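Side-chain contacts in alpha-glucosidase ([Eubacterium] rectale, PDB 6PNR), which probably hydrolyses alpha-linked sulfoquinovosides as a family 31 glycoside hydrolase, and is held here with an aza-sugar sulfonate inhibitor: residues D84-T89 / L221-T226; T149-V154 / S496-T501. All coordinates share one frame; numbering follows the deposited sequence.

Contact 1 of 2, residues D84-T89 / L221-T226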
loop_
_atom_site.group_PDB
_atom_site.type_symbol
_atom_site.label_atom_id
_atom_site.label_comp_id
_atom_site.label_asym_id
_atom_site.label_seq_id
_atom_site.Cartn_x
_atom_site.Cartn_y
_atom_site.Cartn_z
ATOM N N ASP A 84 32.722 24.404 -14.441
ATOM C CA ASP A 84 33.436 25.573 -13.936
ATOM C C ASP A 84 34.044 25.225 -12.585
ATOM O O ASP A 84 34.056 24.054 -12.184
ATOM C CB ASP A 84 32.505 26.782 -13.774
ATOM C CG ASP A 84 31.953 27.280 -15.097
ATOM O OD1 ASP A 84 32.544 26.943 -16.150
ATOM O OD2 ASP A 84 30.930 28.013 -15.084
ATOM N N GLU A 85 34.527 26.237 -11.861
ATOM C CA GLU A 85 34.971 26.003 -10.493
ATOM C C GLU A 85 33.804 25.685 -9.566
ATOM O O GLU A 85 34.013 25.050 -8.525
ATOM C CB GLU A 85 35.743 27.219 -9.963
ATOM C CG GLU A 85 36.621 26.922 -8.740
ATOM C CD GLU A 85 36.609 28.045 -7.706
ATOM O OE1 GLU A 85 35.504 28.487 -7.322
ATOM O OE2 GLU A 85 37.702 28.486 -7.279
ATOM N N ASN A 86 32.583 26.104 -9.916
ATOM C CA ASN A 86 31.432 25.858 -9.056
ATOM C C ASN A 86 30.214 25.284 -9.762
ATOM O O ASN A 86 29.266 24.898 -9.068
ATOM C CB ASN A 86 31.002 27.148 -8.339
ATOM C CG ASN A 86 32.070 27.684 -7.407
ATOM O OD1 ASN A 86 32.584 28.782 -7.612
ATOM N ND2 ASN A 86 32.407 26.915 -6.378
ATOM N N LEU A 87 30.196 25.204 -11.094
ATOM C CA LEU A 87 28.991 24.828 -11.825
ATOM C C LEU A 87 29.300 23.764 -12.863
ATOM O O LEU A 87 30.247 23.911 -13.637
ATOM C CB LEU A 87 28.360 26.040 -12.516
ATOM C CG LEU A 87 27.159 25.743 -13.425
ATOM C CD1 LEU A 87 25.996 25.146 -12.620
ATOM C CD2 LEU A 87 26.722 27.005 -14.153
ATOM N N CYS A 88 28.487 22.709 -12.896
ATOM C CA CYS A 88 28.540 21.712 -13.958
ATOM C C CYS A 88 27.140 21.496 -14.504
ATOM O O CYS A 88 26.188 21.319 -13.735
ATOM C CB CYS A 88 29.110 20.378 -13.470
ATOM S SG CYS A 88 30.880 20.390 -13.080
ATOM N N THR A 89 27.013 21.516 -15.823
ATOM C CA THR A 89 25.762 21.185 -16.481
ATOM C C THR A 89 25.976 19.957 -17.356
ATOM O O THR A 89 27.026 19.804 -17.988
ATOM C CB THR A 89 25.225 22.354 -17.318
ATOM O OG1 THR A 89 26.165 22.694 -18.344
ATOM C CG2 THR A 89 24.974 23.579 -16.428
ATOM N N LEU A 221 22.894 28.513 -0.728
ATOM C CA LEU A 221 21.577 29.117 -0.913
ATOM C C LEU A 221 21.655 30.363 -1.787
ATOM O O LEU A 221 20.721 30.645 -2.546
ATOM C CB LEU A 221 20.948 29.445 0.443
ATOM C CG LEU A 221 19.945 28.413 0.989
ATOM C CD1 LEU A 221 18.744 28.311 0.052
ATOM C CD2 LEU A 221 20.600 27.062 1.169
ATOM N N GLU A 222 22.761 31.112 -1.712
ATOM C CA GLU A 222 22.964 32.220 -2.647
ATOM C C GLU A 222 22.960 31.729 -4.087
ATOM O O GLU A 222 22.298 32.314 -4.950
ATOM C CB GLU A 222 24.270 32.949 -2.323
ATOM C CG GLU A 222 24.236 33.573 -0.948
ATOM C CD GLU A 222 25.600 34.037 -0.450
ATOM O OE1 GLU A 222 26.509 34.246 -1.296
ATOM O OE2 GLU A 222 25.750 34.202 0.793
ATOM N N ARG A 223 23.672 30.630 -4.362
ATOM C CA ARG A 223 23.703 30.086 -5.721
ATOM C C ARG A 223 22.351 29.504 -6.137
ATOM O O ARG A 223 21.913 29.678 -7.283
ATOM C CB ARG A 223 24.798 29.023 -5.825
ATOM C CG ARG A 223 26.197 29.551 -5.465
ATOM C CD ARG A 223 27.296 28.726 -6.145
ATOM N NE ARG A 223 28.616 28.961 -5.554
ATOM C CZ ARG A 223 29.453 29.914 -5.942
ATOM N NH1 ARG A 223 29.117 30.732 -6.935
ATOM N NH2 ARG A 223 30.625 30.050 -5.333
ATOM N N ILE A 224 21.692 28.782 -5.229
ATOM C CA ILE A 224 20.385 28.197 -5.535
ATOM C C ILE A 224 19.417 29.278 -6.004
ATOM O O ILE A 224 18.726 29.126 -7.016
ATOM C CB ILE A 224 19.850 27.448 -4.302
ATOM C CG1 ILE A 224 20.564 26.098 -4.156
ATOM C CG2 ILE A 224 18.322 27.259 -4.368
ATOM C CD1 ILE A 224 20.247 25.348 -2.865
ATOM N N THR A 225 19.368 30.393 -5.279
ATOM C CA THR A 225 18.385 31.424 -5.584
ATOM C C THR A 225 18.837 32.338 -6.716
ATOM O O THR A 225 17.989 32.912 -7.409
ATOM C CB THR A 225 18.075 32.236 -4.328
ATOM O OG1 THR A 225 19.293 32.740 -3.764
ATOM C CG2 THR A 225 17.381 31.353 -3.299
ATOM N N THR A 226 20.151 32.481 -6.941
ATOM C CA THR A 226 20.589 33.104 -8.189
ATOM C C THR A 226 20.029 32.345 -9.389
ATOM O O THR A 226 19.598 32.952 -10.377
ATOM C CB THR A 226 22.120 33.171 -8.255
ATOM O OG1 THR A 226 22.599 34.090 -7.262
ATOM C CG2 THR A 226 22.581 33.653 -9.646
#
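N86 and R223 meet by stacking flat group on flat group. The side-chain amide of N86 lies over one face of the R223 guanidinium, the two planes 21° apart, with N86 CG 3.5 Å above the guanidinium plane and displaced toward its rim. N86 CG and R223 NH2 are 3.5 Å apart, whereas the backbones stay well separated: the CA atoms of N86 and R223 are 9.4 Å from each other. The gap is bridged mainly by the arginine, whose chain is extended from CG to NE (chi2 -155°, chi3 -165°) and carries the guanidinium off the helix to the turn. The side chains themselves cross at about a right angle.

A charge lies close by. E85 OE1 comes to 5.5 Å from R223 NH2, too far for a salt bridge, and the poorly ordered glutamate could at most contribute a diffuse attraction.

Within the helix, hydrogen bonds run back one turn. T225 OG1 donates to L221 O at 2.8 Å and T226 OG1 to E222 O at 2.9 Å; the latter carbonyl also takes T226 N, on the opposite face of its plane, and R230.

The turn 84-86 closes a beta hairpin between strands 77-83 and 87-94, which the C83-C88 disulfide ties together. Strand 208-213 runs beside 87-94, pairs with N86 through C213, and touches R223 through E212, just before the chain enters helix 217-228.

Contact 2 of 2, residues T149-V154 / S496-T501. With SO4 (sulfate ion), chain E.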
loop_
_atom_site.group_PDB
_atom_site.type_symbol
_atom_site.label_atom_id
_atom_site.label_comp_id
_atom_site.label_asym_id
_atom_site.label_seq_id
_atom_site.Cartn_x
_atom_site.Cartn_y
_atom_site.Cartn_z
ATOM N N THR A 149 -6.245 9.004 8.984
ATOM C CA THR A 149 -5.700 8.586 7.696
ATOM C C THR A 149 -6.511 7.445 7.102
ATOM O O THR A 149 -6.844 7.455 5.908
ATOM C CB THR A 149 -4.243 8.163 7.843
ATOM O OG1 THR A 149 -3.484 9.215 8.455
ATOM C CG2 THR A 149 -3.643 7.828 6.470
ATOM N N TRP A 150 -6.812 6.433 7.919
ATOM C CA TRP A 150 -7.564 5.284 7.430
ATOM C C TRP A 150 -8.920 5.713 6.868
ATOM O O TRP A 150 -9.257 5.384 5.725
ATOM C CB TRP A 150 -7.718 4.245 8.546
ATOM C CG TRP A 150 -8.579 3.079 8.156
ATOM C CD1 TRP A 150 -8.393 2.244 7.098
ATOM C CD2 TRP A 150 -9.766 2.644 8.810
ATOM N NE1 TRP A 150 -9.392 1.313 7.052
ATOM C CE2 TRP A 150 -10.248 1.532 8.100
ATOM C CE3 TRP A 150 -10.465 3.081 9.939
ATOM C CZ2 TRP A 150 -11.413 0.858 8.469
ATOM C CZ3 TRP A 150 -11.618 2.399 10.314
ATOM C CH2 TRP A 150 -12.077 1.306 9.580
ATOM N N ARG A 151 -9.701 6.480 7.643
ATOM C CA ARG A 151 -10.994 6.934 7.131
ATOM C C ARG A 151 -10.818 7.812 5.895
ATOM O O ARG A 151 -11.597 7.713 4.942
ATOM C CB ARG A 151 -11.790 7.694 8.205
ATOM C CG ARG A 151 -12.184 6.911 9.447
ATOM C CD ARG A 151 -12.853 5.565 9.136
ATOM N NE ARG A 151 -13.994 5.690 8.242
ATOM C CZ ARG A 151 -14.536 4.673 7.581
ATOM N NH1 ARG A 151 -14.037 3.446 7.720
ATOM N NH2 ARG A 151 -15.558 4.881 6.762
ATOM N N SER A 152 -9.780 8.656 5.873
ATOM C CA SER A 152 -9.547 9.475 4.682
ATOM C C SER A 152 -9.315 8.595 3.456
ATOM O O SER A 152 -9.811 8.904 2.368
ATOM C CB SER A 152 -8.370 10.427 4.895
ATOM O OG SER A 152 -8.690 11.446 5.834
ATOM N N ASP A 153 -8.580 7.483 3.619
ATOM C CA ASP A 153 -8.418 6.527 2.522
ATOM C C ASP A 153 -9.747 5.879 2.139
ATOM O O ASP A 153 -10.091 5.805 0.957
ATOM C CB ASP A 153 -7.418 5.428 2.891
ATOM C CG ASP A 153 -5.978 5.898 2.850
ATOM O OD1 ASP A 153 -5.690 6.913 2.181
ATOM O OD2 ASP A 153 -5.133 5.232 3.487
ATOM N N VAL A 154 -10.481 5.356 3.121
ATOM C CA VAL A 154 -11.665 4.557 2.805
ATOM C C VAL A 154 -12.711 5.404 2.088
ATOM O O VAL A 154 -13.246 5.006 1.050
ATOM C CB VAL A 154 -12.238 3.909 4.079
ATOM C CG1 VAL A 154 -13.636 3.272 3.791
ATOM C CG2 VAL A 154 -11.282 2.864 4.601
ATOM N N SER A 496 -10.640 19.595 9.501
ATOM C CA SER A 496 -11.400 18.904 10.537
ATOM C C SER A 496 -12.282 17.866 9.860
ATOM O O SER A 496 -13.166 18.220 9.072
ATOM C CB SER A 496 -12.237 19.874 11.371
ATOM O OG SER A 496 -13.081 19.169 12.289
ATOM N N LEU A 497 -12.016 16.594 10.155
ATOM C CA LEU A 497 -12.768 15.454 9.655
ATOM C C LEU A 497 -12.692 14.331 10.685
ATOM O O LEU A 497 -11.783 14.292 11.512
ATOM C CB LEU A 497 -12.204 14.952 8.316
ATOM C CG LEU A 497 -12.194 15.853 7.086
ATOM C CD1 LEU A 497 -11.442 15.167 5.948
ATOM C CD2 LEU A 497 -13.602 16.174 6.661
ATOM N N PHE A 498 -13.657 13.410 10.624
ATOM C CA PHE A 498 -13.575 12.113 11.313
ATOM C C PHE A 498 -13.291 12.262 12.812
ATOM O O PHE A 498 -12.385 11.629 13.363
ATOM C CB PHE A 498 -12.519 11.229 10.638
ATOM C CG PHE A 498 -12.726 11.068 9.147
ATOM C CD1 PHE A 498 -13.947 10.647 8.643
ATOM C CD2 PHE A 498 -11.707 11.355 8.257
ATOM C CE1 PHE A 498 -14.151 10.498 7.284
ATOM C CE2 PHE A 498 -11.904 11.220 6.886
ATOM C CZ PHE A 498 -13.126 10.791 6.398
ATOM N N ASP A 499 -14.050 13.142 13.468
ATOM C CA ASP A 499 -13.973 13.400 14.909
ATOM C C ASP A 499 -12.717 14.154 15.329
ATOM O O ASP A 499 -12.358 14.163 16.515
ATOM C CB ASP A 499 -14.079 12.105 15.722
ATOM C CG ASP A 499 -15.345 11.331 15.402
ATOM O OD1 ASP A 499 -16.419 11.974 15.338
ATOM O OD2 ASP A 499 -15.252 10.099 15.188
ATOM N N ASN A 500 -12.041 14.807 14.404
ATOM C CA ASN A 500 -10.855 15.591 14.735
ATOM C C ASN A 500 -11.215 17.070 14.645
ATOM O O ASN A 500 -11.402 17.595 13.545
ATOM C CB ASN A 500 -9.721 15.226 13.783
ATOM C CG ASN A 500 -8.386 15.785 14.217
ATOM O OD1 ASN A 500 -8.128 15.953 15.407
ATOM N ND2 ASN A 500 -7.517 16.060 13.243
ATOM N N THR A 501 -11.322 17.742 15.792
ATOM C CA THR A 501 -11.693 19.150 15.826
ATOM C C THR A 501 -10.654 19.939 16.603
ATOM O O THR A 501 -10.009 19.412 17.517
ATOM C CB THR A 501 -13.096 19.390 16.457
ATOM O OG1 THR A 501 -13.148 18.816 17.771
ATOM C CG2 THR A 501 -14.214 18.781 15.585
HETATM S S SO4 E . -17.309 13.170 9.850
HETATM O O1 SO4 E . -16.162 13.753 9.153
HETATM O O2 SO4 E . -17.846 12.091 9.021
HETATM O O3 SO4 E . -16.857 12.657 11.144
HETATM O O4 SO4 E . -18.335 14.179 10.091
#
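S496 OG, which donates to N500 O at 2.6 Å and is also hydrogen-bonded to N531, ties off the base of the turn that presents F498 to R151 and S152. It is a type I' beta turn from L497 to N500, closed by N500 N to L497 O at 2.9 Å, with F498 and D499 at its corners, both at positive phi. F498 N faces outward from it and gives a nearly straight bond (171°) to O1 of a sulfate, probably from the crystallisation liquor, which R527 also holds.

The contact itself is aliphatic on aromatic. R151 CB sits squarely over one face of the F498 ring, 3.5 Å from the centroid and only 4° off the normal, a textbook CH-pi approach. At the ring's edge, near its plane, S152 OG lies 3.4 Å from F498 CE2; that hydroxyl is satisfied by V148 O, one turn back in the helix. The ring end reaches helix backbone too, with F498 CZ 3.7 Å from R151 O.

Only the root of the arginine serves the ring. Bends at chi2 (-50°) and chi3 swing its guanidinium away to a salt bridge with E155, and put NH1 over the rim of the W150 ring. With F498 cut back to an alanine, R151 CB would probably lose the face that covers it and S152 OG the ring edge beside it, and a gap would be likely to open between turn and helix.

The ring also touches Y147, E155 and N156, so it lies along helix 147-156, while its own loop runs from strand 490-491 to helix 504-514. On another side of the helix, W150 stacks on W150 of the second subunit.

In the fold
Contacts 1 and 2 lie on opposite sides of the chain's centre, with their own centres 44 Å apart and their nearest atoms about 30 Å apart, so neither touches the other. Along the sequence they cross: 149-154 falls between the two segments of contact 1. Contact 1 belongs to the beta-rich N-terminal part and the helix that precedes the first barrel strand, 242-245. Contact 2 instead joins a helix of that N-terminal part to a loop of the TIM-barrel domain. The segment 496-501 begins two residues after Y494 of the inhibitor pocket, placing contact 2 next to the pocket in sequence; its sulfate is separate from the inhibitor's sulfonate.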